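Local coordinates for protein gamma-glutamyltransferase 1 Threonine peptidase. MEROPS family T03 (PDB 7D9W) that transfers the gamma-glutamyl group of glutathione and related gamma-glutamyl compounds to amino acids, or hydrolyses it with water to release glutamate, at residues F54-S59 with G93-F98; L89-G94 with G165-I170. One frame throughout, in Å; residues are numbered along the deposited sequence.

Interaction 1: residues F54-S59 with G93-F98; sequences FGVVGS and GGSRIF. With GLY (glycine), chain F; DON (6-diazenyl-5-oxo-L-norleucine), chain E.
Phe54 lays one face of its ring on the backbone of Gly94. The Gly94 CA stands 3.7 Å from the centroid of the Phe54 ring and 13° off the ring normal, a CH-pi contact placed over the middle of the face. Gly94 meets the ring with its bare CA, so it is main chain and not a side chain that the aromatic face rests on. The ring's far end reaches the bound ligands: Phe54 CZ is 3.6 Å from GLY O, which lies at the ring edge near its plane.

Ser95 follows on the Phe54 CB side. Its CB meets the CG1 branch of Val56 at 3.6 Å, a methyl set anti to the Val56 carbonyl carbon. Ser95 OG, held by Gln127, also accepts from Arg96 NH1 at 2.9 Å, and that partner lies 7° out of the guanidinium plane. Arg96 is bent at chi2 (58°), and the bend carries NH1 round to Phe54 O, also at the edge of the guanidinium. This second bond, Arg96 NH1 to Phe54 O at 3.0 Å, is weak. Phe54 O has a further donor in Gln127 NE2, and water 1, held by Arg96 NH2, donates weakly to Phe54 O.

In the same turn, the amides of Gly93 and Gly94 both point at the ketone oxygen of the bound inhibitor, with Gly94 N to DON O1J at 2.9 Å. Two backbone N-H groups converging on one carbonyl oxygen match an oxyanion hole, and both glycines are probably part of the glutamate site. The chemistry thus sets an aromatic face and a polar cluster around Phe54 O against the turn, next to the two amides that would probably polarise the substrate carbonyl.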
loop_
_atom_site.group_PDB
_atom_site.type_symbol
_atom_site.label_atom_id
_atom_site.label_comp_id
_atom_site.label_asym_id
_atom_site.label_seq_id
_atom_site.Cartn_x
_atom_site.Cartn_y
_atom_site.Cartn_z
ATOM N N PHE B 54 -7.476 1.100 -11.032
ATOM C CA PHE B 54 -8.287 1.180 -9.820
ATOM C C PHE B 54 -9.465 2.137 -9.947
ATOM O O PHE B 54 -10.189 2.349 -8.967
ATOM C CB PHE B 54 -7.408 1.587 -8.635
ATOM C CG PHE B 54 -6.472 0.505 -8.191
ATOM C CD1 PHE B 54 -6.965 -0.643 -7.588
ATOM C CD2 PHE B 54 -5.105 0.616 -8.399
ATOM C CE1 PHE B 54 -6.112 -1.656 -7.183
ATOM C CE2 PHE B 54 -4.242 -0.396 -7.999
ATOM C CZ PHE B 54 -4.748 -1.535 -7.389
ATOM N N GLY B 55 -9.685 2.703 -11.126
ATOM C CA GLY B 55 -10.813 3.576 -11.349
ATOM C C GLY B 55 -10.607 5.021 -10.963
ATOM O O GLY B 55 -11.585 5.780 -10.935
ATOM N N VAL B 56 -9.377 5.436 -10.674
ATOM C CA VAL B 56 -9.110 6.800 -10.235
ATOM C C VAL B 56 -8.510 7.586 -11.390
ATOM O O VAL B 56 -7.867 7.029 -12.287
ATOM C CB VAL B 56 -8.197 6.831 -8.991
ATOM C CG1 VAL B 56 -8.942 6.235 -7.789
ATOM C CG2 VAL B 56 -6.907 6.086 -9.243
ATOM N N VAL B 57 -8.743 8.897 -11.377
ATOM C CA VAL B 57 -8.368 9.769 -12.477
ATOM C C VAL B 57 -7.406 10.835 -11.962
ATOM O O VAL B 57 -7.170 10.972 -10.759
ATOM C CB VAL B 57 -9.592 10.421 -13.148
ATOM C CG1 VAL B 57 -10.506 9.356 -13.744
ATOM C CG2 VAL B 57 -10.353 11.281 -12.151
ATOM N N GLY B 58 -6.845 11.593 -12.900
ATOM C CA GLY B 58 -5.935 12.663 -12.528
ATOM C C GLY B 58 -5.839 13.684 -13.640
ATOM O O GLY B 58 -6.530 13.609 -14.659
ATOM N N SER B 59 -4.960 14.656 -13.419
ATOM C CA SER B 59 -4.719 15.720 -14.385
ATOM C C SER B 59 -3.220 16.006 -14.406
ATOM O O SER B 59 -2.415 15.076 -14.504
ATOM C CB SER B 59 -5.543 16.953 -14.030
ATOM O OG SER B 59 -5.608 17.840 -15.133
ATOM N N GLY B 93 -5.028 -2.734 -1.306
ATOM C CA GLY B 93 -6.357 -2.412 -1.799
ATOM C C GLY B 93 -6.436 -1.284 -2.810
ATOM O O GLY B 93 -7.531 -0.872 -3.202
ATOM N N GLY B 94 -5.287 -0.768 -3.235
ATOM C CA GLY B 94 -5.281 0.338 -4.181
ATOM C C GLY B 94 -6.034 1.540 -3.644
ATOM O O GLY B 94 -5.794 2.009 -2.527
ATOM N N SER B 95 -6.972 2.054 -4.443
ATOM C CA SER B 95 -7.736 3.227 -4.031
ATOM C C SER B 95 -8.659 2.944 -2.853
ATOM O O SER B 95 -9.236 3.890 -2.302
ATOM C CB SER B 95 -8.524 3.770 -5.227
ATOM O OG SER B 95 -9.453 2.822 -5.720
ATOM N N ARG B 96 -8.786 1.686 -2.435
ATOM C CA ARG B 96 -9.556 1.334 -1.255
ATOM C C ARG B 96 -8.753 1.390 0.037
ATOM O O ARG B 96 -9.327 1.202 1.115
ATOM C CB ARG B 96 -10.136 -0.077 -1.398
ATOM C CG ARG B 96 -11.235 -0.250 -2.434
ATOM C CD ARG B 96 -10.866 0.127 -3.862
ATOM N NE ARG B 96 -11.773 -0.548 -4.794
ATOM C CZ ARG B 96 -11.900 -0.257 -6.085
ATOM N NH1 ARG B 96 -11.184 0.716 -6.626
ATOM N NH2 ARG B 96 -12.751 -0.942 -6.837
ATOM N N ILE B 97 -7.446 1.644 -0.047
ATOM C CA ILE B 97 -6.576 1.493 1.116
ATOM C C ILE B 97 -6.976 2.463 2.222
ATOM O O ILE B 97 -7.194 2.061 3.370
ATOM C CB ILE B 97 -5.103 1.678 0.713
ATOM C CG1 ILE B 97 -4.596 0.445 -0.037
ATOM C CG2 ILE B 97 -4.245 1.963 1.941
ATOM C CD1 ILE B 97 -3.205 0.608 -0.615
ATOM N N PHE B 98 -7.054 3.760 1.909
ATOM C CA PHE B 98 -7.293 4.702 2.996
ATOM C C PHE B 98 -8.750 4.704 3.450
ATOM O O PHE B 98 -9.019 5.022 4.615
ATOM C CB PHE B 98 -6.835 6.128 2.640
ATOM C CG PHE B 98 -7.252 6.605 1.284
ATOM C CD1 PHE B 98 -8.503 7.173 1.088
ATOM C CD2 PHE B 98 -6.379 6.528 0.212
ATOM C CE1 PHE B 98 -8.884 7.631 -0.167
ATOM C CE2 PHE B 98 -6.752 6.989 -1.047
ATOM C CZ PHE B 98 -8.010 7.536 -1.236
HETATM N N GLY F . -4.801 -5.873 -6.785
HETATM C CA GLY F . -4.847 -6.262 -5.390
HETATM C C GLY F . -4.632 -5.101 -4.438
HETATM O O GLY F . -4.310 -3.984 -4.848
HETATM O OXT GLY F . -4.778 -5.255 -3.226
HETATM O O DON E . 0.407 2.766 -4.763
HETATM C C DON E . -0.733 2.331 -4.908
HETATM O OXT DON E . -1.758 3.052 -4.375
HETATM C CA DON E . -1.119 1.031 -5.605
HETATM N N DON E . -0.197 0.693 -6.661
HETATM C CB DON E . -1.239 -0.022 -4.496
HETATM C C1E DON E . -1.106 -1.438 -4.989
HETATM C C1D DON E . -1.643 -2.379 -3.952
HETATM O O1J DON E . -2.795 -2.310 -3.495
HETATM O O HOH W 1 -12.319 0.061 -9.405
#

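Interaction 2: residues L89-G94 with G165-I170; sequences LGTPGG and GDIQAI. With GLY (glycine), chain F; DON (6-diazenyl-5-oxo-L-norleucine), chain E.
Thr91 and Ile167 cross obliquely, with Ile167 CD1 3.6 Å from Thr91 CB. The second torsion of Ile167 (chi2 -85°) folds that methyl back over the threonine, and Ile97 and Ile101 of helix 97-109 also pack on Thr91. The hydroxyl serves the other segment: Asp166 N donates to Thr91 OG1 at 2.9 Å, almost straight at 170°. Thr91 OG1 in turn donates to Pro92 O at 2.8 Å, in the carbonyl plane and on a lone pair, which places the proton and fixes the hydroxyl's rotation.

Strands 84-90 and 168-173 are antiparallel neighbours at the middle of a four-stranded sheet, and the contact runs on from the end of this strand pair towards the active site, in keeping with an Ntn-hydrolase fold. Within this pair Gln168 N reaches Gly90 O at 3.2 Å, while Leu89 CB and Ala169 CB touch at 3.9 Å on one face of the sheet.

Pro92 slants across Asp166, its CG 3.6 Å from Asp166 CB. The Pro92 side chain also packs on Thr1, probably the nucleophile, and its CB is 3.5 Å from GLY OXT. Gly165 CA approaches Pro92 O at 3.5 Å in a CA-H...O contact.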
loop_
_atom_site.group_PDB
_atom_site.type_symbol
_atom_site.label_atom_id
_atom_site.label_comp_id
_atom_site.label_asym_id
_atom_site.label_seq_id
_atom_site.Cartn_x
_atom_site.Cartn_y
_atom_site.Cartn_z
ATOM N N LEU B 89 -1.305 -0.202 11.860
ATOM C CA LEU B 89 -2.147 -0.889 10.888
ATOM C C LEU B 89 -1.839 -0.408 9.480
ATOM O O LEU B 89 -1.246 0.654 9.280
ATOM C CB LEU B 89 -3.636 -0.694 11.203
ATOM C CG LEU B 89 -4.308 0.633 10.835
ATOM C CD1 LEU B 89 -5.832 0.502 10.943
ATOM C CD2 LEU B 89 -3.784 1.757 11.723
ATOM N N GLY B 90 -2.246 -1.224 8.514
ATOM C CA GLY B 90 -2.126 -0.892 7.108
ATOM C C GLY B 90 -2.737 -2.007 6.289
ATOM O O GLY B 90 -3.161 -3.041 6.824
ATOM N N THR B 91 -2.779 -1.790 4.973
ATOM C CA THR B 91 -3.482 -2.725 4.104
ATOM C C THR B 91 -3.175 -2.518 2.629
ATOM O O THR B 91 -2.834 -1.406 2.212
ATOM C CB THR B 91 -5.002 -2.591 4.318
ATOM O OG1 THR B 91 -5.707 -3.548 3.517
ATOM C CG2 THR B 91 -5.475 -1.191 3.928
ATOM N N PRO B 92 -3.286 -3.564 1.815
ATOM C CA PRO B 92 -3.394 -3.389 0.361
ATOM C C PRO B 92 -4.803 -2.930 -0.003
ATOM O O PRO B 92 -5.664 -2.761 0.855
ATOM C CB PRO B 92 -3.099 -4.791 -0.175
ATOM C CG PRO B 92 -3.640 -5.699 0.896
ATOM C CD PRO B 92 -3.297 -4.992 2.198
ATOM N N GLY B 93 -5.028 -2.734 -1.306
ATOM C CA GLY B 93 -6.357 -2.412 -1.799
ATOM C C GLY B 93 -6.436 -1.284 -2.810
ATOM O O GLY B 93 -7.531 -0.872 -3.202
ATOM N N GLY B 94 -5.287 -0.768 -3.235
ATOM C CA GLY B 94 -5.281 0.338 -4.181
ATOM C C GLY B 94 -6.034 1.540 -3.644
ATOM O O GLY B 94 -5.794 2.009 -2.527
ATOM N N GLY B 165 -9.195 -5.325 0.841
ATOM C CA GLY B 165 -8.057 -5.136 1.711
ATOM C C GLY B 165 -7.623 -6.408 2.411
ATOM O O GLY B 165 -8.128 -7.508 2.175
ATOM N N ASP B 166 -6.658 -6.229 3.306
ATOM C CA ASP B 166 -6.013 -7.315 4.037
ATOM C C ASP B 166 -5.290 -6.661 5.209
ATOM O O ASP B 166 -4.060 -6.558 5.215
ATOM C CB ASP B 166 -5.063 -8.096 3.135
ATOM C CG ASP B 166 -4.529 -9.369 3.798
ATOM O OD1 ASP B 166 -4.994 -9.734 4.897
ATOM O OD2 ASP B 166 -3.612 -9.986 3.221
ATOM N N ILE B 167 -6.066 -6.177 6.179
ATOM C CA ILE B 167 -5.535 -5.406 7.297
ATOM C C ILE B 167 -4.634 -6.286 8.158
ATOM O O ILE B 167 -5.009 -7.398 8.552
ATOM C CB ILE B 167 -6.687 -4.817 8.132
ATOM C CG1 ILE B 167 -7.502 -3.817 7.306
ATOM C CG2 ILE B 167 -6.145 -4.198 9.412
ATOM C CD1 ILE B 167 -6.942 -2.411 7.293
ATOM N N GLN B 168 -3.437 -5.785 8.459
ATOM C CA GLN B 168 -2.531 -6.390 9.429
ATOM C C GLN B 168 -2.284 -5.354 10.516
ATOM O O GLN B 168 -1.742 -4.279 10.233
ATOM C CB GLN B 168 -1.226 -6.825 8.767
ATOM C CG GLN B 168 -1.436 -7.772 7.596
ATOM C CD GLN B 168 -2.031 -9.104 8.026
ATOM O OE1 GLN B 168 -1.863 -9.529 9.166
ATOM N NE2 GLN B 168 -2.716 -9.771 7.106
ATOM N N ALA B 169 -2.695 -5.664 11.749
ATOM C CA ALA B 169 -2.754 -4.654 12.796
ATOM C C ALA B 169 -2.258 -5.187 14.130
ATOM O O ALA B 169 -2.374 -6.378 14.430
ATOM C CB ALA B 169 -4.194 -4.131 12.973
ATOM N N ILE B 170 -1.715 -4.269 14.934
ATOM C CA ILE B 170 -1.298 -4.533 16.305
ATOM C C ILE B 170 -1.905 -3.448 17.185
ATOM O O ILE B 170 -1.833 -2.261 16.846
ATOM C CB ILE B 170 0.236 -4.532 16.465
ATOM C CG1 ILE B 170 0.884 -5.601 15.587
ATOM C CG2 ILE B 170 0.632 -4.736 17.944
ATOM C CD1 ILE B 170 2.398 -5.458 15.459
HETATM N N GLY F . -4.801 -5.873 -6.785
HETATM C CA GLY F . -4.847 -6.262 -5.390
HETATM C C GLY F . -4.632 -5.101 -4.438
HETATM O O GLY F . -4.310 -3.984 -4.848
HETATM O OXT GLY F . -4.778 -5.255 -3.226
HETATM O O DON E . 0.407 2.766 -4.763
HETATM C C DON E . -0.733 2.331 -4.908
HETATM O OXT DON E . -1.758 3.052 -4.375
HETATM C CA DON E . -1.119 1.031 -5.605
HETATM N N DON E . -0.197 0.693 -6.661
HETATM C CB DON E . -1.239 -0.022 -4.496
HETATM C C1E DON E . -1.106 -1.438 -4.989
HETATM C C1D DON E . -1.643 -2.379 -3.952
HETATM O O1J DON E . -2.795 -2.310 -3.495
#

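Along the chain, residues 54-59 come first, from the long loop between strands 13-19 and 77-81; 89-94 and 93-98 follow as one run, and 165-170 comes last. The centres of interactions 1 and 2 lie about 15 Å apart. They share Gly93 and Gly94, which sit where strand 84-90 gives way to helix 97-109, and they touch directly, Ile97 CG1 to Pro92 C at 3.4 Å. The turn bearing the two amides that bind the inhibitor is therefore flanked by a loop in interaction 1 and by the neighbouring strand's approach in interaction 2. Both contacts reach the bound GLY and DON, so together they hold the glycine turn at the active site from the loop and from the sheet.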